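Local coordinates for galactofuranose-binding protein YtfQ (PDB 2VK2) that binds alpha- and beta-galactofuranose in the periplasm and serves as the solute-binding component of the YtfQRT-YjfF ABC transporter for galactofuranose uptake, at residues I110-L115 with I144-G149; K114-W119 with A241-E246; S8-E13 with G40-E45. One frame throughout, in Å; residues are numbered along the deposited sequence.

Contacts 1 and 2 share helix 109-124 and overlap at K114 and L115, whereas contact 3 lies on the other side of the chain's centre, about 23 Å from contact 1 between centres. In contact 1 the helix meets helix 141-153 through glycines and a salt bridge that leads to the sugar; in contact 2 its apolar side covers strand 243-246 of the mixed sheet without a hydrogen bond. Contact 3 joins two loops after strands of the parallel sheet, mostly by polar bonds. Each contact mixes buried and more accessible residues, but only contact 2 has no exposed residue touching. Contacts 1 and 3 each bring one charged side chain to galactofuranose.

Contact 1. Residues I110-L115 with I144-G149; sequences ILEGKL and IDRKKG. With GZL (beta-D-galactofuranose), chain B.
R146 and E112 form the polar part of this helix-helix contact, on its pocket side. The R146 chain runs extended from CG to NE and presents the guanidinium edge to the carboxylate, so that NE (2.8 Å) and NH2 (3.0 Å) both donate to E112 OE1. This grip is side-on and lands on one oxygen: OE1 lies in the guanidinium plane, yet both nitrogens reach it from the same face of the carboxylate, whose plane is turned 42° from the guanidinium. The adjoining NH1/NH2 edge meets the ligand, with NH1 donating to O3 of galactofuranose at 3.0 Å and NH2, shared with the carboxylate, adding a weak bond to that hydroxyl. With two bonds to one oxygen, E112 probably helps, as a second-shell residue, to fix the rotation of R146. A leucine in place of R146 would probably leave the buried E112 carboxylate without its cationic mate and sugar O3 without these donors.

Backbone packing is close where glycines meet. G149 CA donates a CA-H...O contact to I110 O at 3.3 Å, and I110 CA makes another to D145 O at 3.5 Å. A side chain on G149 or G113 would run into the backbone opposite.

Van der Waals contacts line the rim: I110 CG1 lies 3.7 Å from D145 CB, and I110 CD1 packs alongside the CD-to-NZ end of K148. A water there donates to D145 OD2 and accepts a weak bond from I110 N, linking the two helices.

The local axes approach to 6.5 Å and cross at -38°, a glycine-mediated helix packing beside the sugar pocket of a periplasmic binding protein.

Contact 2. Residues K114-W119 with A241-E246; sequences KLIGDW and ANASVE
A243 CB sits over the face of the W119 indole, 3.7 Å from the centroid of the six-membered ring and 10° off its normal, a CH-pi contact. W119 owes this pose to its first torsion: CG stands anti to the backbone N (chi1 166°), and chi2 of 81° turns the ring so that its flat side faces the strand. N242 CB meets the far end of the same six-membered ring obliquely, 3.6 Å from CH2.

One turn back along helix 109-124, I116 reaches the strand with the end of its longer branch, CD1 lying 3.8 Å from V245 CG2 and 4.1 Å from A243 CB. V245 places CG2 between I116 and L115; L115 CB touches this methyl at 3.8 Å. The L115 side chain crosses V245 at about a right angle, with CD1 packed against V245 CG1.

The helix and strand segments run nearly antiparallel, their axes 8.6 Å apart. L279 of the neighbouring strand 278-280 also touches I116, W119 and V245, extending this layer across the mixed sheet, while S244 turns from the helix and hydrogen-bonds D200. With neither a hydrogen bond nor a salt bridge between the segments, their hold on each other rests on dispersion: aliphatic packing round V245 CG2 and the CH-pi contact of A243 with the indole.

Contact 3. Residues S8-E13 with G40-E45; sequences SQVGSE and GQQKQE. With GZL (beta-D-galactofuranose), chain B.
Q42 and E13 meet through two folded side chains. Q42 bends back on itself at chi2 (-60°), which carries its amide from a CB directed away from segment 8-13 back to that loop. E13 has CG wedged between the backbone N and the carbonyl carbon (chi1 72°), and a further bend at chi2 brings its carboxylate between Q42 and the sugar. These loops follow strands 4-9 and 34-39 of the parallel sheet in the periplasmic binding protein fold, and G40 to K43 form a type I' beta turn just ahead of helix 44-57.

Q42 NE2 donates to E13 OE1 at 2.7 Å. The oxygen lies close to the amide plane, but the nitrogen stands 41° out of the carboxylate plane, and the two flat groups are turned far from parallel. A water accepts from both Q42 NE2 and S12 N, linking the amide also to the loop backbone. V10 CG1 packs against the amide, 3.6 Å from Q42 OE1.

Backbone bonds also join the loops: G40 N donates to Q9 O at 2.9 Å and Q42 N to V10 O at 2.8 Å. Glycine suits position 11, where a CB would collide with Q42 NE2.

E13 is thus held by a second-shell glutamine through one oxygen, while its other oxygen, which also forms a salt bridge with R17, serves the ligand: galactofuranose O1 donates to E13 OE2 at 2.6 Å.

Contact 1. Residues I110-L115 with I144-G149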
ATOM      1  N   ILE A 110      -9.355  -4.527  -0.166  1.00  8.03           N
ATOM      2  CA  ILE A 110     -10.119  -5.519   0.578  1.00  8.40           C
ATOM      3  C   ILE A 110      -9.710  -6.910   0.096  1.00  8.26           C
ATOM      4  O   ILE A 110      -9.430  -7.799   0.904  1.00  8.28           O
ATOM      5  CB  ILE A 110     -11.646  -5.315   0.424  1.00  8.45           C
ATOM      6  CG1 ILE A 110     -12.060  -3.933   0.951  1.00  9.05           C
ATOM      7  CG2 ILE A 110     -12.395  -6.412   1.164  1.00  8.94           C
ATOM      8  CD1 ILE A 110     -13.538  -3.639   0.847  1.00  9.45           C
ATOM      9  N   LEU A 111      -9.650  -7.086  -1.221  1.00  8.25           N
ATOM     10  CA  LEU A 111      -9.189  -8.344  -1.812  1.00  8.37           C
ATOM     11  C   LEU A 111      -7.786  -8.726  -1.348  1.00  8.20           C
ATOM     12  O   LEU A 111      -7.532  -9.887  -1.049  1.00  8.03           O
ATOM     13  CB  LEU A 111      -9.222  -8.278  -3.343  1.00  8.32           C
ATOM     14  CG  LEU A 111      -8.623  -9.479  -4.085  1.00  8.70           C
ATOM     15  CD1 LEU A 111      -9.417 -10.749  -3.799  1.00  9.98           C
ATOM     16  CD2 LEU A 111      -8.567  -9.190  -5.577  1.00  9.29           C
ATOM     17  N   GLU A 112      -6.871  -7.765  -1.296  1.00  8.00           N
ATOM     18  CA  GLU A 112      -5.509  -8.044  -0.837  1.00  8.13           C
ATOM     19  C   GLU A 112      -5.526  -8.675   0.553  1.00  8.04           C
ATOM     20  O   GLU A 112      -4.841  -9.670   0.797  1.00  8.18           O
ATOM     21  CB  GLU A 112      -4.674  -6.769  -0.810  1.00  8.09           C
ATOM     22  CG  GLU A 112      -4.333  -6.198  -2.177  1.00  8.48           C
ATOM     23  CD  GLU A 112      -3.648  -4.856  -2.074  1.00  8.34           C
ATOM     24  OE1 GLU A 112      -3.985  -4.100  -1.142  1.00  8.76           O
ATOM     25  OE2 GLU A 112      -2.772  -4.555  -2.911  1.00  8.47           O
ATOM     26  N   GLY A 113      -6.304  -8.097   1.464  1.00  7.90           N
ATOM     27  CA  GLY A 113      -6.439  -8.642   2.814  1.00  7.99           C
ATOM     28  C   GLY A 113      -7.081 -10.016   2.824  1.00  8.28           C
ATOM     29  O   GLY A 113      -6.666 -10.902   3.572  1.00  7.81           O
ATOM     30  N   LYS A 114      -8.091 -10.194   1.979  1.00  8.36           N
ATOM     31  CA  LYS A 114      -8.773 -11.476   1.830  1.00  9.46           C
ATOM     32  C   LYS A 114      -7.837 -12.573   1.334  1.00  9.00           C
ATOM     33  O   LYS A 114      -7.912 -13.708   1.795  1.00  9.00           O
ATOM     34  CB  LYS A 114      -9.944 -11.328   0.860  1.00  9.60           C
ATOM     35  CG  LYS A 114     -10.758 -12.583   0.631  1.00 11.57           C
ATOM     36  CD  LYS A 114     -11.866 -12.310  -0.367  1.00 12.19           C
ATOM     37  CE  LYS A 114     -12.785 -13.500  -0.535  1.00 14.75           C
ATOM     38  NZ  LYS A 114     -12.071 -14.682  -1.078  1.00 15.85           N
ATOM     39  N   LEU A 115      -6.970 -12.238   0.384  1.00  8.63           N
ATOM     40  CA  LEU A 115      -6.025 -13.220  -0.148  1.00  8.57           C
ATOM     41  C   LEU A 115      -5.110 -13.766   0.947  1.00  8.44           C
ATOM     42  O   LEU A 115      -4.855 -14.971   1.005  1.00  8.52           O
ATOM     43  CB  LEU A 115      -5.197 -12.619  -1.285  1.00  8.72           C
ATOM     44  CG  LEU A 115      -5.955 -12.366  -2.592  1.00  9.07           C
ATOM     45  CD1 LEU A 115      -5.091 -11.569  -3.556  1.00  9.61           C
ATOM     46  CD2 LEU A 115      -6.412 -13.676  -3.229  1.00 10.04           C
ATOM     47  N   ILE A 144      -7.601   0.614   6.321  1.00  8.39           N
ATOM     48  CA  ILE A 144      -8.981   0.277   6.653  1.00  8.60           C
ATOM     49  C   ILE A 144      -9.438  -0.946   5.855  1.00  8.20           C
ATOM     50  O   ILE A 144     -10.015  -1.883   6.412  1.00  8.11           O
ATOM     51  CB  ILE A 144      -9.915   1.478   6.379  1.00  8.86           C
ATOM     52  CG1 ILE A 144      -9.607   2.622   7.352  1.00  9.09           C
ATOM     53  CG2 ILE A 144     -11.375   1.065   6.493  1.00  9.29           C
ATOM     54  CD1 ILE A 144     -10.166   3.968   6.916  1.00  9.56           C
ATOM     55  N   ASP A 145      -9.155  -0.943   4.555  1.00  7.89           N
ATOM     56  CA  ASP A 145      -9.612  -2.004   3.663  1.00  7.96           C
ATOM     57  C   ASP A 145      -8.859  -3.318   3.862  1.00  7.65           C
ATOM     58  O   ASP A 145      -9.466  -4.385   3.841  1.00  7.33           O
ATOM     59  CB  ASP A 145      -9.519  -1.557   2.200  1.00  8.25           C
ATOM     60  CG  ASP A 145     -10.544  -0.492   1.841  1.00  9.61           C
ATOM     61  OD1 ASP A 145     -11.453  -0.214   2.654  1.00 10.66           O
ATOM     62  OD2 ASP A 145     -10.431   0.056   0.727  1.00 11.09           O
ATOM     63  N   ARG A 146      -7.545  -3.245   4.058  1.00  7.42           N
ATOM     64  CA  ARG A 146      -6.754  -4.453   4.312  1.00  7.43           C
ATOM     65  C   ARG A 146      -7.117  -5.095   5.645  1.00  7.65           C
ATOM     66  O   ARG A 146      -7.111  -6.317   5.766  1.00  7.28           O
ATOM     67  CB  ARG A 146      -5.257  -4.153   4.242  1.00  7.44           C
ATOM     68  CG  ARG A 146      -4.790  -3.966   2.824  1.00  7.48           C
ATOM     69  CD  ARG A 146      -3.405  -3.395   2.741  1.00  7.72           C
ATOM     70  NE  ARG A 146      -3.034  -3.197   1.347  1.00  7.75           N
ATOM     71  CZ  ARG A 146      -1.974  -2.506   0.948  1.00  7.68           C
ATOM     72  NH1 ARG A 146      -1.173  -1.940   1.839  1.00  8.35           N
ATOM     73  NH2 ARG A 146      -1.728  -2.369  -0.349  1.00  8.24           N
ATOM     74  N   LYS A 147      -7.444  -4.278   6.642  1.00  8.06           N
ATOM     75  CA  LYS A 147      -7.944  -4.798   7.910  1.00  8.99           C
ATOM     76  C   LYS A 147      -9.262  -5.543   7.695  1.00  8.97           C
ATOM     77  O   LYS A 147      -9.427  -6.667   8.169  1.00  8.72           O
ATOM     78  CB  LYS A 147      -8.125  -3.667   8.924  1.00  9.19           C
ATOM     79  CG  LYS A 147      -8.664  -4.129  10.266  1.00  9.97           C
ATOM     80  CD  LYS A 147      -8.441  -3.092  11.354  1.00 11.01           C
ATOM     81  CE  LYS A 147      -8.883  -3.608  12.714  1.00 12.23           C
ATOM     82  NZ  LYS A 147      -8.254  -4.915  13.066  1.00 14.01           N
ATOM     83  N   LYS A 148     -10.187  -4.921   6.965  1.00  9.20           N
ATOM     84  CA  LYS A 148     -11.503  -5.516   6.711  1.00  9.56           C
ATOM     85  C   LYS A 148     -11.402  -6.822   5.925  1.00  8.99           C
ATOM     86  O   LYS A 148     -12.061  -7.801   6.262  1.00  8.82           O
ATOM     87  CB  LYS A 148     -12.419  -4.535   5.961  1.00  9.96           C
ATOM     88  CG  LYS A 148     -13.808  -5.104   5.652  1.00 10.37           C
ATOM     89  CD  LYS A 148     -14.636  -4.173   4.777  1.00 11.62           C
ATOM     90  CE  LYS A 148     -15.936  -4.827   4.327  1.00 13.30           C
ATOM     91  NZ  LYS A 148     -16.570  -4.090   3.196  1.00 15.59           N
ATOM     92  N   GLY A 149     -10.600  -6.828   4.865  1.00  8.59           N
ATOM     93  CA  GLY A 149     -10.479  -8.011   4.014  1.00  8.25           C
ATOM     94  C   GLY A 149      -9.980  -9.236   4.760  1.00  8.10           C
ATOM     95  O   GLY A 149     -10.527 -10.330   4.623  1.00  8.19           O
TER
HETATM   96  C6  GZL B1298      -0.709   0.971  -1.368  0.50  7.98           C
HETATM   97  C5  GZL B1298      -0.396   1.866  -0.410  0.50  7.34           C
HETATM   98  C4  GZL B1298       0.579   1.589   0.720  0.50  6.57           C
HETATM   99  C3  GZL B1298       1.528   0.424   0.670  0.50  7.04           C
HETATM  100  C2  GZL B1298       2.745   0.811   1.028  0.50  6.32           C
HETATM  101  O6  GZL B1298      -1.591   1.260  -2.330  0.50  8.31           O
HETATM  102  O5  GZL B1298      -1.034   3.041  -0.381  0.50  5.34           O
HETATM  103  O4  GZL B1298       1.453   2.711   0.905  0.50  6.19           O
HETATM  104  O3  GZL B1298       1.139  -0.815   0.391  0.50  6.48           O
HETATM  105  C1  GZL B1298       2.780   2.283   1.230  0.50  6.17           C
HETATM  106  O2  GZL B1298       3.843   0.068   1.179  0.50  4.73           O
HETATM  107  O1  GZL B1298       3.089   2.626   2.576  0.50  6.43           O
HETATM  108  O   HOH W   1     -10.290  -1.570  -1.489  1.00 11.34           O

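Contact 2. Residues K114-W119 with A241-E246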
ATOM      1  N   LYS A 114      -8.091 -10.194   1.979  1.00  8.36           N
ATOM      2  CA  LYS A 114      -8.773 -11.476   1.830  1.00  9.46           C
ATOM      3  C   LYS A 114      -7.837 -12.573   1.334  1.00  9.00           C
ATOM      4  O   LYS A 114      -7.912 -13.708   1.795  1.00  9.00           O
ATOM      5  CB  LYS A 114      -9.944 -11.328   0.860  1.00  9.60           C
ATOM      6  CG  LYS A 114     -10.758 -12.583   0.631  1.00 11.57           C
ATOM      7  CD  LYS A 114     -11.866 -12.310  -0.367  1.00 12.19           C
ATOM      8  CE  LYS A 114     -12.785 -13.500  -0.535  1.00 14.75           C
ATOM      9  NZ  LYS A 114     -12.071 -14.682  -1.078  1.00 15.85           N
ATOM     10  N   LEU A 115      -6.970 -12.238   0.384  1.00  8.63           N
ATOM     11  CA  LEU A 115      -6.025 -13.220  -0.148  1.00  8.57           C
ATOM     12  C   LEU A 115      -5.110 -13.766   0.947  1.00  8.44           C
ATOM     13  O   LEU A 115      -4.855 -14.971   1.005  1.00  8.52           O
ATOM     14  CB  LEU A 115      -5.197 -12.619  -1.285  1.00  8.72           C
ATOM     15  CG  LEU A 115      -5.955 -12.366  -2.592  1.00  9.07           C
ATOM     16  CD1 LEU A 115      -5.091 -11.569  -3.556  1.00  9.61           C
ATOM     17  CD2 LEU A 115      -6.412 -13.676  -3.229  1.00 10.04           C
ATOM     18  N   ILE A 116      -4.626 -12.887   1.822  1.00  8.16           N
ATOM     19  CA  ILE A 116      -3.784 -13.316   2.942  1.00  8.25           C
ATOM     20  C   ILE A 116      -4.595 -14.113   3.968  1.00  8.37           C
ATOM     21  O   ILE A 116      -4.130 -15.142   4.466  1.00  8.50           O
ATOM     22  CB  ILE A 116      -3.093 -12.115   3.632  1.00  8.08           C
ATOM     23  CG1 ILE A 116      -2.088 -11.443   2.685  1.00  8.06           C
ATOM     24  CG2 ILE A 116      -2.397 -12.554   4.921  1.00  8.39           C
ATOM     25  CD1 ILE A 116      -0.909 -12.331   2.280  1.00  8.47           C
ATOM     26  N   GLY A 117      -5.805 -13.648   4.274  1.00  8.33           N
ATOM     27  CA  GLY A 117      -6.679 -14.348   5.211  1.00  8.40           C
ATOM     28  C   GLY A 117      -7.053 -15.744   4.746  1.00  8.62           C
ATOM     29  O   GLY A 117      -6.984 -16.702   5.521  1.00  8.66           O
ATOM     30  N   ASP A 118      -7.440 -15.863   3.477  1.00  8.95           N
ATOM     31  CA  ASP A 118      -7.782 -17.159   2.884  1.00  9.46           C
ATOM     32  C   ASP A 118      -6.580 -18.105   2.938  1.00  9.38           C
ATOM     33  O   ASP A 118      -6.719 -19.288   3.265  1.00  9.53           O
ATOM     34  CB  ASP A 118      -8.227 -17.004   1.423  1.00  9.93           C
ATOM     35  CG  ASP A 118      -9.594 -16.354   1.275  1.00 11.38           C
ATOM     36  OD1 ASP A 118     -10.324 -16.210   2.278  1.00 12.33           O
ATOM     37  OD2 ASP A 118      -9.938 -15.994   0.129  1.00 13.39           O
ATOM     38  N   TRP A 119      -5.403 -17.576   2.616  1.00  9.16           N
ATOM     39  CA  TRP A 119      -4.175 -18.358   2.684  1.00  9.29           C
ATOM     40  C   TRP A 119      -3.954 -18.886   4.102  1.00  8.98           C
ATOM     41  O   TRP A 119      -3.652 -20.067   4.290  1.00  9.01           O
ATOM     42  CB  TRP A 119      -2.963 -17.538   2.223  1.00  9.66           C
ATOM     43  CG  TRP A 119      -1.686 -18.198   2.612  1.00  9.99           C
ATOM     44  CD1 TRP A 119      -1.064 -19.221   1.964  1.00 10.49           C
ATOM     45  CD2 TRP A 119      -0.903 -17.922   3.777  1.00  9.97           C
ATOM     46  NE1 TRP A 119       0.068 -19.591   2.646  1.00 10.35           N
ATOM     47  CE2 TRP A 119       0.192 -18.809   3.762  1.00  9.99           C
ATOM     48  CE3 TRP A 119      -1.016 -17.006   4.828  1.00 10.24           C
ATOM     49  CZ2 TRP A 119       1.167 -18.805   4.759  1.00 10.44           C
ATOM     50  CZ3 TRP A 119      -0.046 -17.002   5.815  1.00 10.45           C
ATOM     51  CH2 TRP A 119       1.032 -17.896   5.773  1.00 10.45           C
ATOM     52  N   ALA A 241       9.801 -15.711   5.534  1.00  9.89           N
ATOM     53  CA  ALA A 241       8.494 -15.114   5.234  1.00  9.37           C
ATOM     54  C   ALA A 241       7.642 -16.119   4.464  1.00  9.27           C
ATOM     55  O   ALA A 241       8.174 -16.938   3.717  1.00  9.18           O
ATOM     56  CB  ALA A 241       8.669 -13.829   4.435  1.00  9.46           C
ATOM     57  N   ASN A 242       6.321 -16.056   4.628  1.00  8.85           N
ATOM     58  CA  ASN A 242       5.438 -17.088   4.064  1.00  8.96           C
ATOM     59  C   ASN A 242       4.551 -16.680   2.901  1.00  9.01           C
ATOM     60  O   ASN A 242       4.355 -17.465   1.982  1.00 10.20           O
ATOM     61  CB  ASN A 242       4.562 -17.697   5.158  1.00  9.03           C
ATOM     62  CG  ASN A 242       5.375 -18.307   6.259  1.00  9.07           C
ATOM     63  OD1 ASN A 242       5.819 -19.455   6.167  1.00 11.25           O
ATOM     64  ND2 ASN A 242       5.604 -17.539   7.298  1.00  7.50           N
ATOM     65  N   ALA A 243       3.981 -15.479   2.949  1.00  8.70           N
ATOM     66  CA  ALA A 243       2.977 -15.089   1.961  1.00  8.46           C
ATOM     67  C   ALA A 243       2.980 -13.586   1.728  1.00  8.48           C
ATOM     68  O   ALA A 243       3.045 -12.808   2.677  1.00  8.30           O
ATOM     69  CB  ALA A 243       1.596 -15.550   2.420  1.00  8.52           C
ATOM     70  N   SER A 244       2.917 -13.184   0.462  1.00  8.29           N
ATOM     71  CA  SER A 244       2.785 -11.770   0.120  1.00  8.64           C
ATOM     72  C   SER A 244       1.943 -11.574  -1.130  1.00  8.97           C
ATOM     73  O   SER A 244       2.050 -12.335  -2.088  1.00 10.27           O
ATOM     74  CB  SER A 244       4.156 -11.126  -0.085  1.00  8.58           C
ATOM     75  OG  SER A 244       4.025  -9.748  -0.423  1.00  8.88           O
ATOM     76  N   VAL A 245       1.131 -10.523  -1.124  1.00  8.85           N
ATOM     77  CA  VAL A 245       0.316 -10.161  -2.274  1.00  8.70           C
ATOM     78  C   VAL A 245       1.010  -9.049  -3.051  1.00  8.87           C
ATOM     79  O   VAL A 245       1.342  -8.006  -2.490  1.00  8.80           O
ATOM     80  CB  VAL A 245      -1.085  -9.693  -1.836  1.00  8.69           C
ATOM     81  CG1 VAL A 245      -1.890  -9.223  -3.036  1.00  8.77           C
ATOM     82  CG2 VAL A 245      -1.814 -10.818  -1.114  1.00  9.22           C
ATOM     83  N   GLU A 246       1.220  -9.272  -4.345  1.00  9.12           N
ATOM     84  CA  GLU A 246       1.863  -8.281  -5.199  1.00 10.07           C
ATOM     85  C   GLU A 246       0.962  -7.075  -5.444  1.00  9.29           C
ATOM     86  O   GLU A 246      -0.227  -7.227  -5.719  1.00  9.11           O
ATOM     87  CB  GLU A 246       2.227  -8.906  -6.544  1.00 10.36           C
ATOM     88  CG  GLU A 246       2.962  -7.970  -7.484  1.00 12.25           C
ATOM     89  CD  GLU A 246       3.043  -8.514  -8.894  1.00 13.20           C
ATOM     90  OE1 GLU A 246       4.108  -9.043  -9.261  1.00 16.95           O
ATOM     91  OE2 GLU A 246       2.041  -8.413  -9.635  1.00 17.20           O
TER

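Contact 3. Residues S8-E13 with G40-E45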
ATOM      1  N   SER A   8       1.301  15.117  -5.829  1.00  7.38           N
ATOM      2  CA  SER A   8       1.437  15.164  -4.382  1.00  7.53           C
ATOM      3  C   SER A   8       1.595  13.738  -3.869  1.00  7.60           C
ATOM      4  O   SER A   8       0.625  12.981  -3.790  1.00  7.75           O
ATOM      5  CB  SER A   8       0.230  15.834  -3.726  1.00  7.55           C
ATOM      6  OG  SER A   8       0.360  15.792  -2.316  1.00  7.86           O
ATOM      7  N   GLN A   9       2.836  13.393  -3.540  1.00  7.74           N
ATOM      8  CA  GLN A   9       3.221  12.072  -3.067  1.00  7.96           C
ATOM      9  C   GLN A   9       3.207  12.076  -1.535  1.00  8.16           C
ATOM     10  O   GLN A   9       3.486  13.102  -0.910  1.00  8.60           O
ATOM     11  CB  GLN A   9       4.619  11.750  -3.633  1.00  8.19           C
ATOM     12  CG  GLN A   9       5.241  10.396  -3.286  1.00  8.15           C
ATOM     13  CD  GLN A   9       4.355   9.217  -3.635  1.00  8.14           C
ATOM     14  OE1 GLN A   9       3.249   9.096  -3.121  1.00  7.89           O
ATOM     15  NE2 GLN A   9       4.852   8.320  -4.487  1.00  7.48           N
ATOM     16  N   VAL A  10       2.861  10.938  -0.935  1.00  8.41           N
ATOM     17  CA  VAL A  10       2.752  10.824   0.525  1.00  8.86           C
ATOM     18  C   VAL A  10       4.104  11.044   1.190  1.00  9.22           C
ATOM     19  O   VAL A  10       4.215  11.750   2.194  1.00  9.43           O
ATOM     20  CB  VAL A  10       2.222   9.427   0.940  1.00  8.69           C
ATOM     21  CG1 VAL A  10       2.243   9.260   2.461  1.00  9.40           C
ATOM     22  CG2 VAL A  10       0.827   9.192   0.390  1.00  9.39           C
ATOM     23  N   GLY A  11       5.126  10.424   0.612  1.00  9.60           N
ATOM     24  CA  GLY A  11       6.468  10.419   1.173  1.00 10.17           C
ATOM     25  C   GLY A  11       7.233   9.233   0.624  1.00 10.56           C
ATOM     26  O   GLY A  11       7.034   8.845  -0.522  1.00 10.82           O
ATOM     27  N   SER A  12       8.103   8.658   1.448  1.00 11.05           N
ATOM     28  CA  SER A  12       8.918   7.510   1.049  1.00 11.48           C
ATOM     29  C   SER A  12       8.996   6.510   2.197  1.00 11.26           C
ATOM     30  O   SER A  12      10.071   6.006   2.528  1.00 11.62           O
ATOM     31  CB  SER A  12      10.319   7.981   0.646  1.00 11.87           C
ATOM     32  OG  SER A  12      10.934   8.681   1.711  1.00 13.41           O
ATOM     33  N   GLU A  13       7.846   6.217   2.796  1.00 10.69           N
ATOM     34  CA  GLU A  13       7.787   5.402   4.008  1.00 10.14           C
ATOM     35  C   GLU A  13       8.115   3.928   3.763  1.00  9.91           C
ATOM     36  O   GLU A  13       8.536   3.233   4.689  1.00 10.15           O
ATOM     37  CB  GLU A  13       6.424   5.546   4.711  1.00 10.08           C
ATOM     38  CG  GLU A  13       5.223   4.875   4.028  1.00  9.77           C
ATOM     39  CD  GLU A  13       4.679   5.623   2.817  1.00  9.00           C
ATOM     40  OE1 GLU A  13       5.156   6.734   2.498  1.00  9.29           O
ATOM     41  OE2 GLU A  13       3.758   5.078   2.175  1.00  8.91           O
ATOM     42  N   GLY A  40       5.074  14.855   0.704  1.00  9.30           N
ATOM     43  CA  GLY A  40       4.247  15.291   1.830  1.00  9.50           C
ATOM     44  C   GLY A  40       4.779  14.957   3.212  1.00  9.65           C
ATOM     45  O   GLY A  40       4.208  15.392   4.211  1.00  9.65           O
ATOM     46  N   GLN A  41       5.861  14.179   3.280  1.00  9.93           N
ATOM     47  CA  GLN A  41       6.471  13.789   4.554  1.00 10.56           C
ATOM     48  C   GLN A  41       5.433  13.179   5.508  1.00  9.93           C
ATOM     49  O   GLN A  41       5.454  13.433   6.713  1.00 10.14           O
ATOM     50  CB  GLN A  41       7.194  14.985   5.194  1.00 10.82           C
ATOM     51  CG  GLN A  41       8.327  15.535   4.335  1.00 11.98           C
ATOM     52  CD  GLN A  41       8.900  16.833   4.867  1.00 12.57           C
ATOM     53  OE1 GLN A  41       8.221  17.859   4.895  1.00 15.26           O
ATOM     54  NE2 GLN A  41      10.161  16.800   5.278  1.00 14.73           N
ATOM     55  N   GLN A  42       4.530  12.381   4.940  1.00  9.72           N
ATOM     56  CA  GLN A  42       3.487  11.654   5.679  1.00  9.73           C
ATOM     57  C   GLN A  42       2.369  12.524   6.260  1.00  9.61           C
ATOM     58  O   GLN A  42       1.526  12.011   6.994  1.00 10.11           O
ATOM     59  CB  GLN A  42       4.096  10.795   6.804  1.00  9.94           C
ATOM     60  CG  GLN A  42       5.197   9.854   6.350  1.00 10.51           C
ATOM     61  CD  GLN A  42       4.712   8.860   5.317  1.00 10.82           C
ATOM     62  OE1 GLN A  42       3.741   8.139   5.539  1.00 12.39           O
ATOM     63  NE2 GLN A  42       5.382   8.822   4.180  1.00 10.89           N
ATOM     64  N   LYS A  43       2.332  13.815   5.925  1.00  9.31           N
ATOM     65  CA  LYS A  43       1.358  14.735   6.522  1.00  9.20           C
ATOM     66  C   LYS A  43       0.368  15.279   5.502  1.00  8.54           C
ATOM     67  O   LYS A  43       0.757  15.895   4.508  1.00  8.36           O
ATOM     68  CB  LYS A  43       2.072  15.904   7.195  1.00  9.52           C
ATOM     69  CG  LYS A  43       3.054  15.502   8.283  1.00 10.73           C
ATOM     70  CD  LYS A  43       2.394  14.688   9.386  1.00 12.42           C
ATOM     71  N   GLN A  44      -0.917  15.081   5.775  1.00  8.13           N
ATOM     72  CA  GLN A  44      -1.964  15.551   4.884  1.00  8.07           C
ATOM     73  C   GLN A  44      -1.880  17.052   4.608  1.00  7.91           C
ATOM     74  O   GLN A  44      -2.081  17.473   3.473  1.00  7.82           O
ATOM     75  CB  GLN A  44      -3.343  15.214   5.441  1.00  7.99           C
ATOM     76  CG  GLN A  44      -4.476  15.727   4.569  1.00  8.30           C
ATOM     77  CD  GLN A  44      -5.824  15.221   5.008  1.00  8.32           C
ATOM     78  OE1 GLN A  44      -6.044  14.935   6.184  1.00  9.22           O
ATOM     79  NE2 GLN A  44      -6.744  15.123   4.063  1.00  8.60           N
ATOM     80  N   GLU A  45      -1.586  17.861   5.621  1.00  7.93           N
ATOM     81  CA  GLU A  45      -1.564  19.309   5.405  1.00  7.98           C
ATOM     82  C   GLU A  45      -0.440  19.714   4.448  1.00  7.89           C
ATOM     83  O   GLU A  45      -0.596  20.664   3.685  1.00  7.60           O
ATOM     84  CB  GLU A  45      -1.485  20.087   6.724  1.00  8.23           C
ATOM     85  CG  GLU A  45      -1.733  21.603   6.577  1.00  8.84           C
ATOM     86  CD  GLU A  45      -3.125  21.970   6.057  1.00 10.42           C
ATOM     87  OE1 GLU A  45      -4.033  21.115   6.050  1.00 11.50           O
ATOM     88  OE2 GLU A  45      -3.311  23.142   5.666  1.00 12.83           O
TER
HETATM   89  C6  GZL B1298      -0.709   0.971  -1.368  0.50  7.98           C
HETATM   90  C5  GZL B1298      -0.396   1.866  -0.410  0.50  7.34           C
HETATM   91  C4  GZL B1298       0.579   1.589   0.720  0.50  6.57           C
HETATM   92  C3  GZL B1298       1.528   0.424   0.670  0.50  7.04           C
HETATM   93  C2  GZL B1298       2.745   0.811   1.028  0.50  6.32           C
HETATM   94  O6  GZL B1298      -1.591   1.260  -2.330  0.50  8.31           O
HETATM   95  O5  GZL B1298      -1.034   3.041  -0.381  0.50  5.34           O
HETATM   96  O4  GZL B1298       1.453   2.711   0.905  0.50  6.19           O
HETATM   97  O3  GZL B1298       1.139  -0.815   0.391  0.50  6.48           O
HETATM   98  C1  GZL B1298       2.780   2.283   1.230  0.50  6.17           C
HETATM   99  O2  GZL B1298       3.843   0.068   1.179  0.50  4.73           O
HETATM  100  O1  GZL B1298       3.089   2.626   2.576  0.50  6.43           O
HETATM  101  O   HOH W   2       8.122   9.896   4.069  1.00 18.34           O